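Local coordinates for P-granule scaffold (Caenorhabditis japonica, PDB 5W4A), which probably serves as a scaffold for assembling P granules, germ granules linked to mRNA repression in C. elegans, at residues Leu32-Pro37 against Lys205-Asp210; Ala40-Ala45 against Ser51-Ser56; Lys134-Lys139 against Cys164-Asp169. All coordinates share one frame; numbering follows the deposited sequence.

Contacts 1 and 2 are partly buried neighbours, their centres about 13 Å apart. They share L33, which faces helix 206-213 in contact 1 and packs its CD2 on A40 and A45 of contact 2. Contact 3 is a surface contact on the opposite side of the chain's centre from contact 2, and its centre lies about 28 Å from that of contact 1. Contact 1 joins helices far apart in sequence through apolar carbons alone, and contact 2 ties a helix to the loop that follows it by one backbone bond, a water and a proline. Contact 3 is again carbon on carbon, but its border carries charges that reach strand 14-16 and the second subunit.

Contact 1 (Leu32-Pro37 against Lys205-Asp210); sequences LLVSDP and KPKLAD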
ATOM      1  N   LEU C  32      32.226   5.768 -15.041  1.00 21.86           N
ATOM      2  CA  LEU C  32      32.027   5.802 -16.486  1.00 24.06           C
ATOM      3  C   LEU C  32      30.764   6.571 -16.857  1.00 25.21           C
ATOM      4  O   LEU C  32      30.745   7.296 -17.854  1.00 25.39           O
ATOM      5  CB  LEU C  32      31.980   4.375 -17.038  1.00 28.33           C
ATOM      6  CG  LEU C  32      31.832   4.270 -18.547  1.00 27.43           C
ATOM      7  CD1 LEU C  32      33.084   4.846 -19.269  1.00 28.90           C
ATOM      8  CD2 LEU C  32      31.561   2.809 -18.928  1.00 27.93           C
ATOM      9  N   LEU C  33      29.698   6.447 -16.056  1.00 22.45           N
ATOM     10  CA  LEU C  33      28.476   7.196 -16.327  1.00 21.70           C
ATOM     11  C   LEU C  33      28.698   8.702 -16.165  1.00 25.70           C
ATOM     12  O   LEU C  33      28.103   9.506 -16.896  1.00 28.55           O
ATOM     13  CB  LEU C  33      27.361   6.706 -15.388  1.00 22.29           C
ATOM     14  CG  LEU C  33      26.741   5.348 -15.748  1.00 22.81           C
ATOM     15  CD1 LEU C  33      25.991   4.765 -14.573  1.00 25.64           C
ATOM     16  CD2 LEU C  33      25.815   5.475 -16.947  1.00 24.96           C
ATOM     17  N   VAL C  34      29.565   9.100 -15.223  1.00 26.73           N
ATOM     18  CA  VAL C  34      29.969  10.502 -15.084  1.00 32.19           C
ATOM     19  C   VAL C  34      30.802  10.953 -16.284  1.00 34.79           C
ATOM     20  O   VAL C  34      30.542  12.005 -16.878  1.00 36.13           O
ATOM     21  CB  VAL C  34      30.752  10.699 -13.766  1.00 37.91           C
ATOM     22  CG1 VAL C  34      31.394  12.084 -13.691  1.00 43.00           C
ATOM     23  CG2 VAL C  34      29.862  10.484 -12.583  1.00 40.42           C
ATOM     24  N   SER C  35      31.827  10.184 -16.644  1.00 28.68           N
ATOM     25  CA  SER C  35      32.920  10.714 -17.461  1.00 29.97           C
ATOM     26  C   SER C  35      32.779  10.446 -18.950  1.00 39.58           C
ATOM     27  O   SER C  35      33.328  11.207 -19.754  1.00 38.28           O
ATOM     28  CB  SER C  35      34.249  10.134 -16.975  1.00 33.40           C
ATOM     29  OG  SER C  35      34.447  10.497 -15.620  1.00 44.10           O
ATOM     30  N   ASP C  36      32.104   9.376 -19.347  1.00 32.33           N
ATOM     31  CA  ASP C  36      31.937   9.039 -20.767  1.00 29.60           C
ATOM     32  C   ASP C  36      30.614   8.321 -20.912  1.00 24.68           C
ATOM     33  O   ASP C  36      30.551   7.126 -21.251  1.00 25.07           O
ATOM     34  CB  ASP C  36      33.101   8.188 -21.264  1.00 32.92           C
ATOM     35  CG  ASP C  36      33.241   8.212 -22.777  1.00 46.86           C
ATOM     36  OD1 ASP C  36      32.349   8.768 -23.458  1.00 37.36           O
ATOM     37  OD2 ASP C  36      34.256   7.672 -23.270  1.00 46.13           O
ATOM     38  N   PRO C  37      29.509   9.012 -20.638  1.00 28.95           N
ATOM     39  CA  PRO C  37      28.216   8.334 -20.640  1.00 27.58           C
ATOM     40  C   PRO C  37      27.816   7.774 -22.005  1.00 26.72           C
ATOM     41  O   PRO C  37      27.065   6.796 -22.054  1.00 27.16           O
ATOM     42  CB  PRO C  37      27.243   9.421 -20.147  1.00 33.22           C
ATOM     43  CG  PRO C  37      27.923  10.699 -20.398  1.00 30.27           C
ATOM     44  CD  PRO C  37      29.401  10.436 -20.288  1.00 34.37           C
ATOM     45  N   LYS C 205      26.531   6.177  -3.257  1.00 27.68           N
ATOM     46  CA  LYS C 205      26.991   6.476  -4.610  1.00 33.85           C
ATOM     47  C   LYS C 205      26.642   7.923  -4.882  1.00 26.25           C
ATOM     48  O   LYS C 205      25.807   8.247  -5.733  1.00 24.47           O
ATOM     49  CB  LYS C 205      26.379   5.526  -5.648  1.00 38.86           C
ATOM     50  CG  LYS C 205      27.075   4.161  -5.766  1.00 33.75           C
ATOM     51  CD  LYS C 205      28.596   4.367  -5.872  1.00 44.34           C
ATOM     52  CE  LYS C 205      29.425   3.189  -6.362  1.00 41.17           C
ATOM     53  NZ  LYS C 205      30.888   3.526  -6.078  1.00 36.22           N
ATOM     54  N   PRO C 206      27.334   8.845  -4.206  1.00 31.02           N
ATOM     55  CA  PRO C 206      27.091  10.271  -4.453  1.00 26.05           C
ATOM     56  C   PRO C 206      27.238  10.686  -5.899  1.00 27.62           C
ATOM     57  O   PRO C 206      26.545  11.620  -6.300  1.00 26.22           O
ATOM     58  CB  PRO C 206      28.140  10.970  -3.569  1.00 36.54           C
ATOM     59  CG  PRO C 206      28.602   9.961  -2.613  1.00 42.32           C
ATOM     60  CD  PRO C 206      28.442   8.621  -3.273  1.00 33.46           C
ATOM     61  N   LYS C 207      28.149  10.068  -6.687  1.00 27.13           N
ATOM     62  CA  LYS C 207      28.276  10.409  -8.104  1.00 36.10           C
ATOM     63  C   LYS C 207      26.980  10.156  -8.839  1.00 21.83           C
ATOM     64  O   LYS C 207      26.609  10.921  -9.727  1.00 29.39           O
ATOM     65  CB  LYS C 207      29.378   9.584  -8.788  1.00 37.16           C
ATOM     66  CG  LYS C 207      30.741   9.979  -8.453  1.00 34.11           C
ATOM     67  CD  LYS C 207      31.757   8.995  -9.039  1.00 30.65           C
ATOM     68  CE  LYS C 207      33.102   9.247  -8.438  1.00 37.17           C
ATOM     69  NZ  LYS C 207      34.110   8.298  -8.978  1.00 34.50           N
ATOM     70  N   LEU C 208      26.322   9.034  -8.520  1.00 25.43           N
ATOM     71  CA  LEU C 208      25.075   8.714  -9.186  1.00 25.18           C
ATOM     72  C   LEU C 208      24.008   9.720  -8.789  1.00 22.46           C
ATOM     73  O   LEU C 208      23.222  10.150  -9.626  1.00 23.24           O
ATOM     74  CB  LEU C 208      24.612   7.297  -8.843  1.00 26.05           C
ATOM     75  CG  LEU C 208      25.471   6.097  -9.284  1.00 23.68           C
ATOM     76  CD1 LEU C 208      24.872   4.777  -8.762  1.00 28.08           C
ATOM     77  CD2 LEU C 208      25.568   6.077 -10.751  1.00 24.48           C
ATOM     78  N   ALA C 209      23.961  10.088  -7.507  1.00 22.47           N
ATOM     79  CA  ALA C 209      22.987  11.095  -7.077  1.00 19.56           C
ATOM     80  C   ALA C 209      23.200  12.409  -7.816  1.00 22.65           C
ATOM     81  O   ALA C 209      22.236  13.055  -8.259  1.00 25.07           O
ATOM     82  CB  ALA C 209      23.091  11.294  -5.556  1.00 21.49           C
ATOM     83  N   ASP C 210      24.469  12.802  -7.983  1.00 24.06           N
ATOM     84  CA  ASP C 210      24.790  14.068  -8.637  1.00 28.70           C
ATOM     85  C   ASP C 210      24.335  14.091 -10.100  1.00 32.19           C
ATOM     86  O   ASP C 210      23.787  15.096 -10.564  1.00 36.71           O
ATOM     87  CB  ASP C 210      26.289  14.328  -8.514  1.00 29.94           C
ATOM     88  CG  ASP C 210      26.722  15.621  -9.182  1.00 49.56           C
ATOM     89  OD1 ASP C 210      26.097  16.673  -8.920  1.00 44.92           O
ATOM     90  OD2 ASP C 210      27.700  15.578  -9.957  1.00 54.11           O
TER
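L33 and L208 meet methyl to methyl, and V34 meets K207 beside them; none of these four side chains is flat, and what they present to each other is branched or extended aliphatic carbon. L33 CD1 comes to 4.1 Å from L208 CD2, the two side chains slanting across each other. Next to this pair V34 CG2 rests on the root of the lysine, 3.9 Å from K207 CB, with the valine lying roughly at right angles to the lysine chain. With CG1 anti to the backbone N (chi1 170°), CG2 of V34 lies anti to the carbonyl carbon and beside the backbone N, where it meets K207 CB. Only the start of K207 serves the packing: beyond CG the chain runs out extended, and its NZ forms a salt bridge with E31. Lysine suits such a border, giving carbon to V34 and its charge to E31 at the exposed edge, whereas the two leucines suit the buried side. The contact joins helix 30-35 to helix 206-213 near the C-terminus. D30, at the start of the first helix, touches both K207 and L208. From the second, I211 also touches L33 and V34, and L208 makes a further contact with L201 of helix 187-201.

Contact 2 (Ala40-Ala45 against Ser51-Ser56); sequences ANSFAA and SDKKPS. With EDO (1,2-ethanediol), chain T.
S42, F43 and A45, in the first turn of helix 42-47, capped by N41, pack against S51, K53 and P55 of the loop that follows it, a loop which opens with an ST turn. At the cap, N41 OD1 accepts from A44 N at 3.0 Å, the donor lying in the plane of the amide carbonyl. In the ST turn, S51 OG accepts from K53 N at 3.0 Å, fixing the chain at S51-K53. Asparagine suits the cap because its short side chain replaces the acceptor missing at a helix start; serine suits the turn because its OG can reach the N-H two residues on. One direct bond crosses: S51 N gives to A45 O at 3.2 Å, a bent bond (139° at the hydrogen) whose donor stands 62° out of the carbonyl plane. Beside it A45 CB packs on S51 CB at 3.9 Å. A water adds a second link, donating to S42 O at 2.8 Å and to K53 O at 2.7 Å, with a weak tie to S51 OG. P55 is the apolar wedge. Its CB lies 4.0 Å from F43 CB and 3.7 Å from S42 OG, while its CG meets the phenylalanine ring obliquely. F43 has CG opposite its backbone N (chi1 -179°), which sends the ring past the proline. The S42 hydroxyl is hydrogen-bonded to D59, and its CB is brushed by the end of K53. K54 NZ bonds weakly to O1 of a 1,2-ethanediol, probably from the crystallisation liquor, which also bonds to I178 O. F43 touches L22 of helix 20-28, I60 and I63 of helix 57-64, and V174 and I178 of helix 169-179; P55 also touches I178, and A45 meets L33 of helix 30-35.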
ATOM      1  N   ALA C  40      28.882   4.313 -22.043  1.00 28.41           N
ATOM      2  CA  ALA C  40      28.222   3.486 -21.056  1.00 27.43           C
ATOM      3  C   ALA C  40      26.928   2.919 -21.623  1.00 29.01           C
ATOM      4  O   ALA C  40      26.446   3.298 -22.691  1.00 28.67           O
ATOM      5  CB  ALA C  40      27.912   4.291 -19.789  1.00 26.67           C
ATOM      6  N   ASN C  41      26.357   1.988 -20.885  1.00 26.53           N
ATOM      7  CA  ASN C  41      25.097   1.400 -21.291  1.00 25.09           C
ATOM      8  C   ASN C  41      24.002   2.466 -21.382  1.00 26.23           C
ATOM      9  O   ASN C  41      23.836   3.289 -20.472  1.00 25.00           O
ATOM     10  CB  ASN C  41      24.693   0.318 -20.296  1.00 28.72           C
ATOM     11  CG  ASN C  41      23.349  -0.277 -20.630  1.00 35.17           C
ATOM     12  OD1 ASN C  41      22.327   0.241 -20.210  1.00 29.10           O
ATOM     13  ND2 ASN C  41      23.340  -1.356 -21.410  1.00 34.25           N
ATOM     14  N   SER C  42      23.256   2.449 -22.486  1.00 25.91           N
ATOM     15  CA  SER C  42      22.325   3.536 -22.771  1.00 22.73           C
ATOM     16  C   SER C  42      21.111   3.531 -21.849  1.00 26.28           C
ATOM     17  O   SER C  42      20.550   4.588 -21.577  1.00 25.26           O
ATOM     18  CB  SER C  42      21.851   3.468 -24.220  1.00 32.63           C
ATOM     19  OG  SER C  42      20.984   2.359 -24.406  1.00 41.86           O
ATOM     20  N   PHE C  43      20.666   2.360 -21.398  1.00 22.64           N
ATOM     21  CA  PHE C  43      19.558   2.286 -20.439  1.00 26.81           C
ATOM     22  C   PHE C  43      19.968   2.917 -19.109  1.00 23.25           C
ATOM     23  O   PHE C  43      19.273   3.803 -18.587  1.00 21.87           O
ATOM     24  CB  PHE C  43      19.146   0.806 -20.316  1.00 27.27           C
ATOM     25  CG  PHE C  43      17.985   0.499 -19.384  1.00 23.98           C
ATOM     26  CD1 PHE C  43      17.091   1.459 -18.915  1.00 26.26           C
ATOM     27  CD2 PHE C  43      17.783  -0.825 -19.008  1.00 26.73           C
ATOM     28  CE1 PHE C  43      16.047   1.096 -18.048  1.00 24.94           C
ATOM     29  CE2 PHE C  43      16.751  -1.182 -18.166  1.00 28.05           C
ATOM     30  CZ  PHE C  43      15.879  -0.229 -17.697  1.00 23.37           C
ATOM     31  N   ALA C  44      21.141   2.536 -18.589  1.00 21.84           N
ATOM     32  CA  ALA C  44      21.655   3.146 -17.368  1.00 20.05           C
ATOM     33  C   ALA C  44      21.894   4.638 -17.541  1.00 24.77           C
ATOM     34  O   ALA C  44      21.567   5.437 -16.650  1.00 21.70           O
ATOM     35  CB  ALA C  44      22.932   2.448 -16.920  1.00 21.53           C
ATOM     36  N   ALA C  45      22.466   5.049 -18.675  1.00 21.93           N
ATOM     37  CA  ALA C  45      22.766   6.462 -18.843  1.00 21.46           C
ATOM     38  C   ALA C  45      21.504   7.304 -18.816  1.00 23.25           C
ATOM     39  O   ALA C  45      21.493   8.401 -18.243  1.00 23.62           O
ATOM     40  CB  ALA C  45      23.536   6.685 -20.149  1.00 22.79           C
ATOM     41  N   SER C  51      22.450  10.951 -19.878  1.00 27.25           N
ATOM     42  CA  SER C  51      22.133  11.134 -21.281  1.00 30.50           C
ATOM     43  C   SER C  51      20.629  11.331 -21.399  1.00 36.21           C
ATOM     44  O   SER C  51      19.855  10.773 -20.620  1.00 30.71           O
ATOM     45  CB  SER C  51      22.566   9.936 -22.123  1.00 33.27           C
ATOM     46  OG  SER C  51      22.180  10.131 -23.479  1.00 35.09           O
ATOM     47  N   ASP C  52      20.220  12.138 -22.371  1.00 34.88           N
ATOM     48  CA  ASP C  52      18.807  12.273 -22.690  1.00 34.84           C
ATOM     49  C   ASP C  52      18.398  11.382 -23.854  1.00 33.02           C
ATOM     50  O   ASP C  52      17.241  11.428 -24.284  1.00 36.26           O
ATOM     51  CB  ASP C  52      18.470  13.739 -22.982  1.00 48.02           C
ATOM     52  CG  ASP C  52      18.421  14.576 -21.718  1.00 66.08           C
ATOM     53  OD1 ASP C  52      18.031  14.026 -20.662  1.00 66.36           O
ATOM     54  OD2 ASP C  52      18.783  15.773 -21.773  1.00 79.00           O
ATOM     55  N   LYS C  53      19.319  10.565 -24.365  1.00 31.76           N
ATOM     56  CA  LYS C  53      18.986   9.594 -25.401  1.00 34.75           C
ATOM     57  C   LYS C  53      18.213   8.434 -24.781  1.00 37.45           C
ATOM     58  O   LYS C  53      18.719   7.755 -23.885  1.00 34.25           O
ATOM     59  CB  LYS C  53      20.263   9.097 -26.078  1.00 40.35           C
ATOM     60  CG  LYS C  53      20.069   7.975 -27.104  1.00 46.38           C
ATOM     61  CD  LYS C  53      21.391   7.249 -27.406  1.00 64.32           C
ATOM     62  CE  LYS C  53      21.209   5.719 -27.499  1.00 59.50           C
ATOM     63  NZ  LYS C  53      22.504   4.956 -27.351  1.00 46.95           N
ATOM     64  N   LYS C  54      16.983   8.212 -25.249  1.00 38.59           N
ATOM     65  CA  LYS C  54      16.177   7.116 -24.731  1.00 37.88           C
ATOM     66  C   LYS C  54      16.756   5.780 -25.197  1.00 39.07           C
ATOM     67  O   LYS C  54      17.129   5.630 -26.365  1.00 38.22           O
ATOM     68  CB  LYS C  54      14.722   7.229 -25.195  1.00 47.17           C
ATOM     69  CG  LYS C  54      14.037   8.539 -24.835  1.00 53.90           C
ATOM     70  CD  LYS C  54      12.700   8.671 -25.566  1.00 68.27           C
ATOM     71  CE  LYS C  54      11.970   9.971 -25.217  1.00 67.85           C
ATOM     72  NZ  LYS C  54      10.545   9.963 -25.684  1.00 68.37           N
ATOM     73  N   PRO C  55      16.849   4.792 -24.318  1.00 32.79           N
ATOM     74  CA  PRO C  55      17.300   3.465 -24.757  1.00 28.12           C
ATOM     75  C   PRO C  55      16.285   2.831 -25.696  1.00 34.18           C
ATOM     76  O   PRO C  55      15.091   3.132 -25.662  1.00 32.09           O
ATOM     77  CB  PRO C  55      17.416   2.670 -23.453  1.00 30.09           C
ATOM     78  CG  PRO C  55      16.500   3.399 -22.503  1.00 28.36           C
ATOM     79  CD  PRO C  55      16.557   4.828 -22.873  1.00 31.08           C
ATOM     80  N   SER C  56      16.780   1.922 -26.531  1.00 35.24           N
ATOM     81  CA  SER C  56      15.916   1.104 -27.366  1.00 39.97           C
ATOM     82  C   SER C  56      15.326  -0.050 -26.559  1.00 37.63           C
ATOM     83  O   SER C  56      15.765  -0.352 -25.449  1.00 31.43           O
ATOM     84  CB  SER C  56      16.696   0.547 -28.552  1.00 40.44           C
ATOM     85  OG  SER C  56      17.696  -0.353 -28.098  1.00 33.96           O
TER
HETATM   86  C1  EDO T 304       9.573   7.806 -22.703  1.00 56.99           C
HETATM   87  O1  EDO T 304       8.976   7.497 -23.969  1.00 69.33           O
HETATM   88  C2  EDO T 304      11.046   7.376 -22.633  1.00 51.80           C
HETATM   89  O2  EDO T 304      11.284   6.060 -23.173  1.00 54.99           O
HETATM   90  O   HOH W   1      21.156   6.893 -23.076  1.00 29.47           O

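Contact 3 (Lys134-Lys139 against Cys164-Asp169); sequences KTEAAK and CGLDLD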
ATOM      1  N   LYS C 134       1.199 -11.170   4.162  1.00 17.02           N
ATOM      2  CA  LYS C 134       2.216 -10.436   4.905  1.00 16.80           C
ATOM      3  C   LYS C 134       3.637 -10.555   4.337  1.00 21.77           C
ATOM      4  O   LYS C 134       4.585 -10.125   5.010  1.00 30.55           O
ATOM      5  CB  LYS C 134       2.215 -10.891   6.369  1.00 19.89           C
ATOM      6  CG  LYS C 134       0.872 -10.774   7.025  1.00 24.33           C
ATOM      7  CD  LYS C 134       0.533  -9.337   7.199  1.00 21.17           C
ATOM      8  CE  LYS C 134      -0.673  -9.079   8.166  1.00 20.70           C
ATOM      9  NZ  LYS C 134      -1.045  -7.648   8.086  1.00 17.72           N
ATOM     10  N   THR C 135       3.805 -11.019   3.107  1.00 18.47           N
ATOM     11  CA  THR C 135       5.123 -11.209   2.528  1.00 15.73           C
ATOM     12  C   THR C 135       5.404 -10.193   1.429  1.00 17.63           C
ATOM     13  O   THR C 135       4.493  -9.741   0.725  1.00 17.15           O
ATOM     14  CB  THR C 135       5.250 -12.612   1.936  1.00 19.99           C
ATOM     15  OG1 THR C 135       4.343 -12.750   0.834  1.00 20.20           O
ATOM     16  CG2 THR C 135       4.951 -13.669   2.974  1.00 22.72           C
ATOM     17  N   GLU C 136       6.691  -9.897   1.241  1.00 17.06           N
ATOM     18  CA  GLU C 136       7.098  -9.039   0.127  1.00 15.02           C
ATOM     19  C   GLU C 136       6.735  -9.683  -1.202  1.00 16.98           C
ATOM     20  O   GLU C 136       6.309  -8.982  -2.134  1.00 17.99           O
ATOM     21  CB  GLU C 136       8.604  -8.759   0.196  1.00 17.10           C
ATOM     22  CG  GLU C 136       8.937  -7.804   1.326  1.00 16.50           C
ATOM     23  CD  GLU C 136      10.402  -7.438   1.452  1.00 19.18           C
ATOM     24  OE1 GLU C 136      11.284  -8.204   1.020  1.00 19.99           O
ATOM     25  OE2 GLU C 136      10.651  -6.341   2.028  1.00 21.58           O
ATOM     26  N   ALA C 137       6.937 -11.003  -1.327  1.00 16.34           N
ATOM     27  CA  ALA C 137       6.686 -11.687  -2.590  1.00 16.15           C
ATOM     28  C   ALA C 137       5.229 -11.524  -3.019  1.00 18.42           C
ATOM     29  O   ALA C 137       4.945 -11.267  -4.193  1.00 17.49           O
ATOM     30  CB  ALA C 137       7.031 -13.177  -2.497  1.00 18.85           C
ATOM     31  N   ALA C 138       4.293 -11.610  -2.079  1.00 15.60           N
ATOM     32  CA  ALA C 138       2.879 -11.481  -2.438  1.00 17.83           C
ATOM     33  C   ALA C 138       2.531 -10.048  -2.785  1.00 16.21           C
ATOM     34  O   ALA C 138       1.732  -9.798  -3.691  1.00 17.08           O
ATOM     35  CB  ALA C 138       1.988 -11.948  -1.293  1.00 19.11           C
ATOM     36  N   LYS C 139       3.104  -9.098  -2.048  1.00 17.34           N
ATOM     37  CA  LYS C 139       2.837  -7.693  -2.303  1.00 15.40           C
ATOM     38  C   LYS C 139       3.406  -7.253  -3.650  1.00 16.57           C
ATOM     39  O   LYS C 139       2.780  -6.460  -4.353  1.00 16.89           O
ATOM     40  CB  LYS C 139       3.384  -6.855  -1.146  1.00 15.14           C
ATOM     41  CG  LYS C 139       2.624  -7.075   0.158  1.00 17.52           C
ATOM     42  CD  LYS C 139       3.374  -6.479   1.346  1.00 16.20           C
ATOM     43  CE  LYS C 139       2.728  -6.891   2.676  1.00 16.37           C
ATOM     44  NZ  LYS C 139       1.287  -6.570   2.744  1.00 17.31           N
ATOM     45  N   CYS C 164       6.861   2.108  -3.638  1.00 15.78           N
ATOM     46  CA  CYS C 164       7.523   2.893  -2.611  1.00 16.89           C
ATOM     47  C   CYS C 164       7.170   2.395  -1.217  1.00 17.56           C
ATOM     48  O   CYS C 164       7.967   2.574  -0.303  1.00 16.02           O
ATOM     49  CB  CYS C 164       7.167   4.365  -2.761  1.00 16.80           C
ATOM     50  SG  CYS C 164       7.666   5.044  -4.383  1.00 18.56           S
ATOM     51  N   GLY C 165       6.031   1.702  -1.059  1.00 16.16           N
ATOM     52  CA  GLY C 165       5.672   1.123   0.223  1.00 16.92           C
ATOM     53  C   GLY C 165       6.494  -0.080   0.610  1.00 18.05           C
ATOM     54  O   GLY C 165       6.425  -0.504   1.771  1.00 19.60           O
ATOM     55  N   LEU C 166       7.207  -0.680  -0.352  1.00 16.10           N
ATOM     56  CA  LEU C 166       8.201  -1.727  -0.122  1.00 16.34           C
ATOM     57  C   LEU C 166       9.633  -1.194  -0.204  1.00 15.24           C
ATOM     58  O   LEU C 166      10.590  -1.976  -0.307  1.00 15.83           O
ATOM     59  CB  LEU C 166       7.994  -2.853  -1.136  1.00 16.84           C
ATOM     60  CG  LEU C 166       6.617  -3.516  -1.159  1.00 19.50           C
ATOM     61  CD1 LEU C 166       6.454  -4.428  -2.367  1.00 20.55           C
ATOM     62  CD2 LEU C 166       6.460  -4.302   0.127  1.00 31.77           C
ATOM     63  N   ASP C 167       9.796   0.126  -0.133  1.00 13.76           N
ATOM     64  CA  ASP C 167      11.077   0.789  -0.320  1.00 13.85           C
ATOM     65  C   ASP C 167      11.709   0.383  -1.648  1.00 15.90           C
ATOM     66  O   ASP C 167      12.933   0.278  -1.775  1.00 16.61           O
ATOM     67  CB  ASP C 167      12.010   0.535   0.865  1.00 14.93           C
ATOM     68  CG  ASP C 167      11.574   1.284   2.127  1.00 22.94           C
ATOM     69  OD1 ASP C 167      10.639   2.115   2.067  1.00 19.36           O
ATOM     70  OD2 ASP C 167      12.187   1.041   3.196  1.00 25.81           O
ATOM     71  N   LEU C 168      10.858   0.217  -2.670  1.00 16.15           N
ATOM     72  CA  LEU C 168      11.270  -0.001  -4.055  1.00 15.37           C
ATOM     73  C   LEU C 168      11.122   1.280  -4.876  1.00 14.29           C
ATOM     74  O   LEU C 168      10.812   1.247  -6.075  1.00 15.63           O
ATOM     75  CB  LEU C 168      10.478  -1.169  -4.657  1.00 15.40           C
ATOM     76  CG  LEU C 168      10.804  -2.536  -4.047  1.00 15.33           C
ATOM     77  CD1 LEU C 168       9.874  -3.595  -4.581  1.00 17.48           C
ATOM     78  CD2 LEU C 168      12.281  -2.909  -4.276  1.00 17.92           C
ATOM     79  N   ASP C 169      11.430   2.419  -4.245  1.00 16.28           N
ATOM     80  CA  ASP C 169      11.446   3.707  -4.933  1.00 16.61           C
ATOM     81  C   ASP C 169      12.299   3.693  -6.195  1.00 16.77           C
ATOM     82  O   ASP C 169      11.926   4.329  -7.187  1.00 16.16           O
ATOM     83  CB  ASP C 169      11.919   4.795  -3.959  1.00 17.54           C
ATOM     84  CG  ASP C 169      11.165   4.738  -2.648  1.00 19.90           C
ATOM     85  OD1 ASP C 169      11.453   3.808  -1.843  1.00 18.96           O
ATOM     86  OD2 ASP C 169      10.256   5.586  -2.472  1.00 18.72           O
TER
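The start of helix 136-148 faces a tight turn ahead of helix 169-179, the backbones coming closest at E136 and L166 (7.4 Å between CA atoms), with no hydrogen bond between the two segments. D167, in the left-handed region (phi 54°), turns the chain just after L166, and D167 N bonds to C164 O at 3.1 Å. L166 carries the contact. Both its methyls lie alongside the K139 chain: CD1 is 4.1 Å from K139 CB, and CD2 is 4.0 Å from K139 CD, the side chains passing at a slant. L166 CD2 also comes within 4.5 Å of E136 CG, so the leucine rests on the carbon portions of two charged residues, and I140 and I143 of the same helix extend this seat. K139 is straight as far as CE and then bends (chi4 -54°), which takes NZ away from L166 to the backbone oxygens of K131 and Q133, at and just beyond the C-terminal end of helix 116-131. The length of lysine lets its carbons pack on L166 while NZ reaches those carbonyls. The helix itself is capped by T135, whose OG1 accepts from A138 N at 3.1 Å. E136 forms a salt bridge with R15 of strand 14-16, and R15 also bonds to L166 O. Between subunits, K134 makes salt bridges with D167 and D169 of the second subunit, and the pairing is reciprocal. Chemically, then, the two segments meet directly only through apolar carbon contacts, while R15 links them from outside. The other charged ends go to carbonyls at a helix end and across the dimer, whose opposed lysines and aspartates probably stabilise each other's charge.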